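Local coordinates for protein beta-lactamase (Serratia marcescens, PDB 5GS8) that probably hydrolyses the beta-lactam ring of antibiotics to a substituted beta-amino acid, as a class A beta-lactamase, at residues V108-N113 / E194-P199; H41-Q46 / A247-D252. One frame throughout, in Å; residues are numbered along the deposited sequence.

Contact 1 (V108-N113 / E194-P199); sequences VSHSDN and ETTTGP. With NA (sodium ion), chain L; NA (sodium ion), chain Q; NA (sodium ion), chain H; SO4 (sulfate ion), chain C.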
loop_
_atom_site.group_PDB
_atom_site.type_symbol
_atom_site.label_atom_id
_atom_site.label_comp_id
_atom_site.label_asym_id
_atom_site.label_seq_id
_atom_site.Cartn_x
_atom_site.Cartn_y
_atom_site.Cartn_z
ATOM N N VAL A 108 7.524 -4.291 11.436
ATOM C CA VAL A 108 6.751 -5.075 12.367
ATOM C C VAL A 108 5.546 -4.283 12.840
ATOM O O VAL A 108 4.396 -4.691 12.646
ATOM C CB VAL A 108 7.593 -5.536 13.565
ATOM C CG1 VAL A 108 6.732 -6.247 14.613
ATOM C CG2 VAL A 108 8.707 -6.449 13.106
ATOM N N SER A 109 5.790 -3.166 13.521
ATOM C CA SER A 109 4.657 -2.411 14.146
ATOM C C SER A 109 3.703 -1.814 13.119
ATOM O O SER A 109 2.522 -1.687 13.401
ATOM C CB SER A 109 5.168 -1.253 15.044
ATOM O OG SER A 109 6.112 -1.757 15.997
ATOM N N HIS A 110 4.230 -1.366 11.977
ATOM C CA HIS A 110 3.426 -0.753 10.940
ATOM C C HIS A 110 3.320 -1.607 9.679
ATOM O O HIS A 110 2.767 -1.167 8.680
ATOM C CB HIS A 110 3.981 0.654 10.640
ATOM C CG HIS A 110 3.709 1.669 11.711
ATOM N ND1 HIS A 110 4.442 1.774 12.874
ATOM C CD2 HIS A 110 2.733 2.605 11.798
ATOM C CE1 HIS A 110 3.919 2.709 13.649
ATOM N NE2 HIS A 110 2.885 3.236 13.013
ATOM N N SER A 111 3.851 -2.815 9.728
ATOM C CA SER A 111 3.693 -3.779 8.632
ATOM C C SER A 111 4.237 -3.297 7.290
ATOM O O SER A 111 3.760 -3.717 6.217
ATOM C CB SER A 111 2.233 -4.218 8.508
ATOM O OG SER A 111 2.198 -5.538 7.988
ATOM N N ASP A 112 5.293 -2.498 7.283
ATOM C CA ASP A 112 5.794 -1.965 6.031
ATOM C C ASP A 112 6.178 -3.038 5.030
ATOM O O ASP A 112 6.995 -3.912 5.320
ATOM C CB ASP A 112 6.977 -1.035 6.282
ATOM C CG ASP A 112 7.187 -0.093 5.143
ATOM O OD1 ASP A 112 7.708 -0.532 4.112
ATOM O OD2 ASP A 112 6.759 1.054 5.230
ATOM N N ASN A 113 5.661 -2.952 3.814
ATOM C CA ASN A 113 5.970 -3.976 2.794
ATOM C C ASN A 113 7.381 -3.767 2.210
ATOM O O ASN A 113 8.077 -4.724 1.873
ATOM C CB ASN A 113 4.952 -3.939 1.647
ATOM C CG ASN A 113 3.626 -4.573 2.014
ATOM O OD1 ASN A 113 3.489 -5.222 3.051
ATOM N ND2 ASN A 113 2.614 -4.340 1.188
ATOM N N GLU A 194 3.896 -2.256 20.368
ATOM C CA GLU A 194 3.719 -0.964 19.727
ATOM C C GLU A 194 2.965 -1.095 18.393
ATOM O O GLU A 194 2.660 -0.073 17.769
ATOM C CB GLU A 194 5.103 -0.365 19.491
ATOM C CG GLU A 194 5.728 0.182 20.776
ATOM C CD GLU A 194 7.210 0.561 20.687
ATOM O OE1 GLU A 194 7.862 0.351 19.651
ATOM O OE2 GLU A 194 7.724 1.133 21.700
ATOM N N THR A 195 2.726 -2.316 17.923
ATOM C CA THR A 195 1.979 -2.473 16.676
ATOM C C THR A 195 0.712 -1.632 16.628
ATOM O O THR A 195 -0.086 -1.640 17.597
ATOM C CB THR A 195 1.644 -3.973 16.482
ATOM O OG1 THR A 195 2.871 -4.681 16.285
ATOM C CG2 THR A 195 0.680 -4.205 15.329
ATOM N N THR A 196 0.501 -0.963 15.505
ATOM C CA THR A 196 -0.690 -0.142 15.334
ATOM C C THR A 196 -1.716 -0.713 14.371
ATOM O O THR A 196 -2.861 -0.239 14.333
ATOM C CB THR A 196 -0.360 1.264 14.846
ATOM O OG1 THR A 196 0.346 1.201 13.623
ATOM C CG2 THR A 196 0.550 1.950 15.843
ATOM N N THR A 197 -1.330 -1.702 13.577
ATOM C CA THR A 197 -2.268 -2.345 12.683
ATOM C C THR A 197 -3.180 -3.283 13.460
ATOM O O THR A 197 -2.946 -3.618 14.633
ATOM C CB THR A 197 -1.543 -3.107 11.570
ATOM O OG1 THR A 197 -0.779 -4.184 12.160
ATOM C CG2 THR A 197 -0.607 -2.184 10.804
ATOM N N GLY A 198 -4.288 -3.621 12.832
ATOM C CA GLY A 198 -5.241 -4.563 13.391
ATOM C C GLY A 198 -5.766 -4.280 14.761
ATOM O O GLY A 198 -5.992 -5.184 15.536
ATOM N N PRO A 199 -6.129 -3.035 15.058
ATOM C CA PRO A 199 -6.650 -2.768 16.414
ATOM C C PRO A 199 -7.996 -3.426 16.714
ATOM O O PRO A 199 -8.359 -3.550 17.890
ATOM C CB PRO A 199 -6.755 -1.239 16.443
ATOM C CG PRO A 199 -6.966 -0.869 15.004
ATOM C CD PRO A 199 -6.055 -1.811 14.229
HETATM NA NA NA L . -2.912 -2.902 17.315
HETATM NA NA NA Q . -0.636 -3.468 19.783
HETATM NA NA NA H . -5.032 -6.860 17.562
HETATM S S SO4 C . -0.965 -6.293 7.094
HETATM O O1 SO4 C . -0.756 -7.396 6.035
HETATM O O2 SO4 C . -0.090 -5.178 6.633
HETATM O O3 SO4 C . -0.579 -6.787 8.434
HETATM O O4 SO4 C . -2.275 -5.788 7.192
HETATM O O HOH W 1 1.674 -5.325 12.374
HETATM O O HOH W 2 7.635 0.337 16.971
HETATM O O HOH W 3 -0.201 4.003 12.921
HETATM O O HOH W 4 -3.369 -0.396 18.634
#
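Val108, at the foot of helix 100-109, reaches the loop 194-199 through water: its carbonyl oxygen accepts a bond of 2.8 Å from water 1, which also joins Thr197 OG1, itself hydrogen-bonded to Thr216 OG1. This end of the helix leads into Ser111-Asp112-Asn113, consistent with the SDN motif of class A beta-lactamases. At Ser109 the two chains meet directly: Thr196 N donates to Ser109 O over 3.0 Å, nearly straight at 164°, and the CA-H of Thr195 leans on the same oxygen. Ser109 OG binds Thr191 O of helix 182-193, while water 2 ties it to Glu194 OE1. His110 starts away from the loop, but its ring swings back to it. Thr196 OG1 rests over one face of that ring, 3.2 Å above the plane and displaced toward the rim; chi1 of 58° puts this oxygen between the backbone N and the carbonyl carbon of Thr196, with CG2 beside it near His110 NE2. Ser111 faces Thr197, its CB 4.2 Å from Thr197 CG2, and with chi1 -151° its hydroxyl lies beside its own carbonyl carbon. From there Ser111 OG donates a hydrogen bond of 2.7 Å to sulfate O2.

Contact 2 (H41-Q46 / A247-D252); sequences HHYPMQ and AVYVSD. With NA (sodium ion), chain S; SO4 (sulfate ion), chain B.
The hydroxyl of Ser251 is hydrogen-bonded to the backbone oxygen of Lys21 and also lies at the edge of the Tyr43 ring, close to the ring plane, with Ser251 OG 3.6 Å from Tyr43 CD1. A chi1 of 76°, with OG between the serine's backbone N and carbonyl carbon, sets it beside that ring edge. The contact joins two sheets of the fold: strand 43-44 pairs with strand 161-162, whereas strand 243-253 runs in the five-stranded antiparallel sheet, and no hydrogen bond passes between 41-46 and 247-252. Side chains bridge them instead. Tyr43 and Tyr249 form a near-parallel aromatic pair, planes at 27° and centroids 5.7 Å apart, displaced so much that little of one ring lies over the other. Each ring leans on the other's methylene: Tyr43 CD1 is 3.6 Å from Tyr249 CB, and Tyr249 CG is 3.9 Å from Tyr43 CB. Their phenol oxygens diverge, Tyr43 OH to Asn38 O and Tyr249 OH to Thr167 OG1 of helix 164-175. Pro44 adds its CD against Ser251 CB, and its carbonyl oxygen, near Tyr249 CD2, takes a hydrogen bond from Asn231 ND2. At the outer end of 41-46, His41 ND1 donates a hydrogen bond of 2.7 Å to O3 of a sulfate probably from the crystallisation liquor, which His42 N also binds. The cohesion across this buried contact is therefore essentially van der Waals, and the polar ends of Tyr43, Tyr249 and Ser251 find their hydrogen bonds with other parts of the chain, which probably helps to hold each side chain in its orientation.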
loop_
_atom_site.group_PDB
_atom_site.type_symbol
_atom_site.label_atom_id
_atom_site.label_comp_id
_atom_site.label_asym_id
_atom_site.label_seq_id
_atom_site.Cartn_x
_atom_site.Cartn_y
_atom_site.Cartn_z
ATOM N N HIS A 41 -4.566 -27.559 8.350
ATOM C CA HIS A 41 -4.480 -26.873 7.074
ATOM C C HIS A 41 -3.274 -25.951 7.008
ATOM O O HIS A 41 -2.662 -25.621 8.034
ATOM C CB HIS A 41 -5.774 -26.071 6.837
ATOM C CG HIS A 41 -6.995 -26.922 6.796
ATOM N ND1 HIS A 41 -7.444 -27.530 5.646
ATOM C CD2 HIS A 41 -7.865 -27.274 7.774
ATOM C CE1 HIS A 41 -8.548 -28.209 5.916
ATOM N NE2 HIS A 41 -8.859 -28.012 7.182
ATOM N N HIS A 42 -2.921 -25.556 5.779
ATOM C CA HIS A 42 -1.820 -24.639 5.525
ATOM C C HIS A 42 -2.353 -23.249 5.182
ATOM O O HIS A 42 -2.805 -22.993 4.074
ATOM C CB HIS A 42 -0.935 -25.204 4.428
ATOM C CG HIS A 42 -0.108 -26.354 4.884
ATOM N ND1 HIS A 42 0.842 -26.953 4.084
ATOM C CD2 HIS A 42 -0.078 -27.015 6.059
ATOM C CE1 HIS A 42 1.449 -27.895 4.762
ATOM N NE2 HIS A 42 0.868 -27.998 5.940
ATOM N N TYR A 43 -2.241 -22.335 6.128
ATOM C CA TYR A 43 -2.851 -21.027 5.981
ATOM C C TYR A 43 -1.832 -20.017 5.446
ATOM O O TYR A 43 -0.688 -20.039 5.834
ATOM C CB TYR A 43 -3.292 -20.539 7.377
ATOM C CG TYR A 43 -4.384 -21.378 7.981
ATOM C CD1 TYR A 43 -5.697 -21.108 7.680
ATOM C CD2 TYR A 43 -4.121 -22.511 8.677
ATOM C CE1 TYR A 43 -6.723 -21.925 8.090
ATOM C CE2 TYR A 43 -5.162 -23.329 9.148
ATOM C CZ TYR A 43 -6.461 -22.997 8.866
ATOM O OH TYR A 43 -7.529 -23.753 9.293
ATOM N N PRO A 44 -2.248 -19.171 4.497
ATOM C CA PRO A 44 -1.341 -18.127 4.030
ATOM C C PRO A 44 -1.070 -17.126 5.158
ATOM O O PRO A 44 -1.997 -16.704 5.862
ATOM C CB PRO A 44 -2.089 -17.505 2.842
ATOM C CG PRO A 44 -3.539 -17.795 3.125
ATOM C CD PRO A 44 -3.572 -19.103 3.846
ATOM N N MET A 45 0.193 -16.804 5.336
ATOM C CA MET A 45 0.624 -15.963 6.462
ATOM C C MET A 45 0.359 -14.463 6.265
ATOM O O MET A 45 0.185 -13.737 7.267
ATOM C CB MET A 45 2.084 -16.220 6.760
ATOM C CG MET A 45 2.334 -17.540 7.470
ATOM S SD MET A 45 4.000 -17.686 8.169
ATOM C CE MET A 45 4.899 -18.019 6.699
ATOM N N GLN A 46 0.506 -13.996 5.009
ATOM C CA GLN A 46 0.781 -12.553 4.599
ATOM C C GLN A 46 1.760 -11.883 5.562
ATOM O O GLN A 46 2.777 -12.491 5.887
ATOM C CB GLN A 46 -0.519 -11.779 4.424
ATOM C CG GLN A 46 -1.252 -12.173 3.152
ATOM C CD GLN A 46 -0.690 -11.553 1.902
ATOM O OE1 GLN A 46 0.160 -10.652 1.938
ATOM N NE2 GLN A 46 -1.126 -12.077 0.746
ATOM N N ALA A 247 -2.982 -17.502 17.783
ATOM C CA ALA A 247 -2.879 -17.192 16.353
ATOM C C ALA A 247 -4.195 -17.522 15.685
ATOM O O ALA A 247 -4.768 -18.600 15.939
ATOM C CB ALA A 247 -1.747 -17.970 15.748
ATOM N N VAL A 248 -4.757 -16.555 14.962
ATOM C CA VAL A 248 -5.978 -16.769 14.216
ATOM C C VAL A 248 -5.771 -16.405 12.747
ATOM O O VAL A 248 -5.296 -15.306 12.418
ATOM C CB VAL A 248 -7.174 -16.017 14.798
ATOM C CG1 VAL A 248 -8.428 -16.327 14.004
ATOM C CG2 VAL A 248 -7.345 -16.302 16.285
ATOM N N TYR A 249 -6.124 -17.344 11.860
ATOM C CA TYR A 249 -6.014 -17.174 10.419
ATOM C C TYR A 249 -7.379 -17.316 9.803
ATOM O O TYR A 249 -7.957 -18.392 9.804
ATOM C CB TYR A 249 -5.078 -18.243 9.837
ATOM C CG TYR A 249 -3.705 -18.167 10.396
ATOM C CD1 TYR A 249 -3.352 -18.835 11.581
ATOM C CD2 TYR A 249 -2.710 -17.441 9.738
ATOM C CE1 TYR A 249 -2.079 -18.728 12.098
ATOM C CE2 TYR A 249 -1.440 -17.282 10.317
ATOM C CZ TYR A 249 -1.148 -17.917 11.482
ATOM O OH TYR A 249 0.122 -17.779 11.987
ATOM N N VAL A 250 -7.969 -16.227 9.377
ATOM C CA VAL A 250 -9.232 -16.285 8.636
ATOM C C VAL A 250 -8.904 -16.353 7.166
ATOM O O VAL A 250 -8.481 -15.329 6.570
ATOM C CB VAL A 250 -10.100 -15.064 8.935
ATOM C CG1 VAL A 250 -11.430 -15.169 8.191
ATOM C CG2 VAL A 250 -10.370 -14.929 10.424
ATOM N N SER A 251 -8.981 -17.556 6.590
ATOM C CA SER A 251 -8.523 -17.770 5.206
ATOM C C SER A 251 -9.651 -18.005 4.215
ATOM O O SER A 251 -10.759 -18.413 4.578
ATOM C CB SER A 251 -7.480 -18.879 5.093
ATOM O OG SER A 251 -8.117 -20.156 5.206
ATOM N N ASP A 252 -9.357 -17.691 2.966
ATOM C CA ASP A 252 -10.242 -17.971 1.847
ATOM C C ASP A 252 -11.686 -17.587 2.140
ATOM O O ASP A 252 -12.658 -18.410 2.071
ATOM C CB ASP A 252 -10.068 -19.410 1.414
ATOM C CG ASP A 252 -8.689 -19.677 0.864
ATOM O OD1 ASP A 252 -7.986 -18.702 0.507
ATOM O OD2 ASP A 252 -8.381 -20.875 0.642
HETATM NA NA NA S . -15.257 -18.867 1.034
HETATM S S SO4 B . -5.248 -26.849 2.755
HETATM O O1 SO4 B . -4.044 -27.690 2.723
HETATM O O2 SO4 B . -4.999 -25.724 3.644
HETATM O O3 SO4 B . -6.207 -27.841 3.291
HETATM O O4 SO4 B . -5.561 -26.405 1.371
HETATM O O HOH W 5 -16.792 -20.673 2.759
HETATM O O HOH W 6 -14.843 -20.553 -1.001
#

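Contacts 1 and 2 lie on opposite sides of the chain's centre, about 18 Å apart between centres and about 6 Å between nearest atoms, without touching. Ser47, which follows directly on Gln46 of contact 2, begins the SxxK pattern that probably marks the active site. Its hydroxyl shares a sulfate with Ser111 of contact 1, and Thr216 OG1 and Ser218 OG are hydrogen-bonded to the same anion. Lys50 of the same pattern is hydrogen-bonded to Ser111 O and Asn113 OD1, so 108-113 and the chain beyond 41-46 converge on one polar pocket. Asn82 of the second subunit packs on both Asn113 and Gln46.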